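PDB 7C8F: H127A/Y244A mutant of alginate lyase AlyC3 in complex with dimannuronate from Psychromonas sp., which cleaves alginate, probably by the beta-elimination of the polysaccharide lyase family PL7, and is held here as a double mutant with a mannuronate disaccharide. Local coordinates for residues I207-N211 with K212-I216. Sequence-based numbering, arbitrary orientation.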
ATOM      1  N   ILE B 207       9.259   6.134 -21.746  1.00 15.01           N
ATOM      2  CA  ILE B 207       8.706   6.128 -20.398  1.00 13.73           C
ATOM      3  C   ILE B 207       9.684   5.391 -19.503  1.00 14.09           C
ATOM      4  O   ILE B 207       9.964   4.206 -19.729  1.00 16.08           O
ATOM      5  CB  ILE B 207       7.337   5.436 -20.353  1.00 13.60           C
ATOM      6  CG1 ILE B 207       6.348   6.103 -21.312  1.00 18.11           C
ATOM      7  CG2 ILE B 207       6.824   5.404 -18.899  1.00 14.89           C
ATOM      8  CD1 ILE B 207       5.088   5.301 -21.532  1.00 16.35           C
ATOM      9  N   THR B 208      10.193   6.065 -18.474  1.00 14.16           N
ATOM     10  CA  THR B 208      11.081   5.428 -17.508  1.00 13.47           C
ATOM     11  C   THR B 208      10.438   5.461 -16.129  1.00 12.94           C
ATOM     12  O   THR B 208      10.058   6.530 -15.638  1.00 14.08           O
ATOM     13  CB  THR B 208      12.452   6.104 -17.454  1.00 15.21           C
ATOM     14  OG1 THR B 208      13.028   6.079 -18.763  1.00 20.26           O
ATOM     15  CG2 THR B 208      13.386   5.350 -16.486  1.00 17.84           C
ATOM     16  N   VAL B 209      10.344   4.296 -15.496  1.00 13.79           N
ATOM     17  CA  VAL B 209       9.769   4.157 -14.167  1.00 13.07           C
ATOM     18  C   VAL B 209      10.837   3.581 -13.250  1.00 14.02           C
ATOM     19  O   VAL B 209      11.497   2.599 -13.599  1.00 15.26           O
ATOM     20  CB  VAL B 209       8.537   3.234 -14.203  1.00 14.71           C
ATOM     21  CG1 VAL B 209       7.820   3.249 -12.859  1.00 16.18           C
ATOM     22  CG2 VAL B 209       7.588   3.642 -15.333  1.00 17.21           C
ATOM     23  N   GLY B 210      10.980   4.155 -12.076  1.00 13.29           N
ATOM     24  CA  GLY B 210      11.986   3.714 -11.126  1.00 14.74           C
ATOM     25  C   GLY B 210      12.501   4.899 -10.336  1.00 14.02           C
ATOM     26  O   GLY B 210      12.257   6.057 -10.669  1.00 13.94           O
ATOM     27  N   ASN B 211      13.181   4.596  -9.231  1.00 14.18           N
ATOM     28  CA  ASN B 211      13.731   5.659  -8.376  1.00 16.00           C
ATOM     29  C   ASN B 211      12.662   6.669  -7.942  1.00 15.07           C
ATOM     30  O   ASN B 211      12.919   7.865  -7.818  1.00 17.60           O
ATOM     31  CB  ASN B 211      14.915   6.361  -9.054  1.00 18.24           C
ATOM     32  CG  ASN B 211      15.673   7.276  -8.107  1.00 22.04           C
ATOM     33  OD1 ASN B 211      15.843   6.965  -6.929  1.00 22.59           O
ATOM     34  ND2 ASN B 211      16.109   8.421  -8.616  1.00 26.38           N
ATOM     35  N   LYS B 212      11.444   6.180  -7.692  1.00 13.53           N
ATOM     36  CA  LYS B 212      10.326   7.030  -7.237  1.00 13.63           C
ATOM     37  C   LYS B 212       9.945   8.104  -8.255  1.00 13.51           C
ATOM     38  O   LYS B 212       9.370   9.142  -7.891  1.00 14.85           O
ATOM     39  CB  LYS B 212      10.560   7.636  -5.847  1.00 14.24           C
ATOM     40  CG  LYS B 212      10.608   6.577  -4.758  1.00 15.34           C
ATOM     41  CD  LYS B 212      10.875   7.194  -3.401  1.00 15.35           C
ATOM     42  CE  LYS B 212      10.844   6.106  -2.336  1.00 16.13           C
ATOM     43  NZ  LYS B 212      11.037   6.678  -0.959  1.00 18.33           N
ATOM     44  N   GLN B 213      10.228   7.848  -9.533  1.00 12.55           N
ATOM     45  CA  GLN B 213       9.934   8.813 -10.583  1.00 13.44           C
ATOM     46  C   GLN B 213       9.262   8.142 -11.764  1.00 12.58           C
ATOM     47  O   GLN B 213       9.565   6.994 -12.116  1.00 13.52           O
ATOM     48  CB  GLN B 213      11.201   9.500 -11.126  1.00 16.55           C
ATOM     49  CG  GLN B 213      11.909  10.366 -10.116  1.00 21.80           C
ATOM     50  CD  GLN B 213      13.032  11.172 -10.747  1.00 29.88           C
ATOM     51  OE1 GLN B 213      13.943  10.613 -11.355  1.00 39.31           O
ATOM     52  NE2 GLN B 213      12.962  12.490 -10.614  1.00 37.51           N
ATOM     53  N   LEU B 214       8.365   8.895 -12.385  1.00 12.48           N
ATOM     54  CA  LEU B 214       7.797   8.578 -13.682  1.00 13.34           C
ATOM     55  C   LEU B 214       8.270   9.657 -14.648  1.00 13.70           C
ATOM     56  O   LEU B 214       7.938  10.838 -14.479  1.00 14.97           O
ATOM     57  CB  LEU B 214       6.268   8.556 -13.604  1.00 13.78           C
ATOM     58  CG  LEU B 214       5.532   8.450 -14.945  1.00 14.72           C
ATOM     59  CD1 LEU B 214       5.836   7.117 -15.586  1.00 17.56           C
ATOM     60  CD2 LEU B 214       4.039   8.580 -14.722  1.00 15.39           C
ATOM     61  N   ILE B 215       9.061   9.261 -15.636  1.00 13.48           N
ATOM     62  CA  ILE B 215       9.655  10.186 -16.593  1.00 14.71           C
ATOM     63  C   ILE B 215       9.086   9.871 -17.965  1.00 13.54           C
ATOM     64  O   ILE B 215       9.030   8.701 -18.363  1.00 14.42           O
ATOM     65  CB  ILE B 215      11.188  10.064 -16.596  1.00 17.27           C
ATOM     66  CG1 ILE B 215      11.740  10.448 -15.223  1.00 22.08           C
ATOM     67  CG2 ILE B 215      11.793  10.941 -17.699  1.00 20.12           C
ATOM     68  CD1 ILE B 215      13.233  10.301 -15.100  1.00 26.36           C
ATOM     69  N   ILE B 216       8.650  10.905 -18.687  1.00 14.12           N
ATOM     70  CA  ILE B 216       8.186  10.744 -20.064  1.00 13.22           C
ATOM     71  C   ILE B 216       8.910  11.748 -20.946  1.00 14.35           C
ATOM     72  O   ILE B 216       8.845  12.962 -20.693  1.00 14.98           O
ATOM     73  CB  ILE B 216       6.663  10.914 -20.205  1.00 14.89           C
ATOM     74  CG1 ILE B 216       5.940   9.988 -19.225  1.00 15.45           C
ATOM     75  CG2 ILE B 216       6.217  10.625 -21.641  1.00 17.04           C
ATOM     76  CD1 ILE B 216       4.445  10.116 -19.265  1.00 19.32           C
TER
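In Leu214 the first torsion (171°) sets CG opposite the backbone N, and the second (65°) then turns CD1 toward the neighbouring strand. There CD1 rests against two methyls of the facing strand, CG2 of Ile207 and CG2 of Val209, each 3.9 Å away. Ile207 offers CG2 because its CG1 stands beside the backbone N. The side chains of Ile207 and Leu214 run side by side in the same direction, while Val209 lies at a slant to Leu214. CG1 of Ile207 meets CG1 of Ile216 more loosely, at 4.4 Å. These four apolar residues are buried on one face of the sheet. Leu143, Val162 and Ala160 of the opposing sheet pack on Ile207, Leu214 and Ile216, and Val209 packs on Phe86 and Thr88 of a loop.

Thr208, Gln213 and Ile215 occupy the other, partly exposed face. Thr208 and Ile215 sit abreast, CB to CB 4.2 Å, and OG1 of Thr208 bonds to OG1 of Thr96. The amides of Asn211 and Gln213 lie alongside each other with their planes 75° apart, and Gln213 NE2 turns to Glu225.

Two backbone pairs join the strands. Thr208 and Ile215 exchange two nearly straight bonds, each 2.9 Å between N of one and O of the other. At the turn, Gly210 N reaches Gln213 O at 3.2 Å. The return bond, Gln213 N to Gly210 O, approaches from above the carbonyl plane. At the backbone angles of Gly210 a CB would press on the carbonyl O of the preceding residue, which calls for glycine. Asn211 and Lys212 take left-handed backbone angles. Lys212 extends outward to a salt bridge with Asp229.

The arrangement is a beta hairpin with a two-residue loop (Asn211-Lys212) closed by a type I' turn. It lies within one sheet, between strands 93-103 and 221-227, of the beta-sandwich (jelly-roll) fold of PL7 alginate lyases.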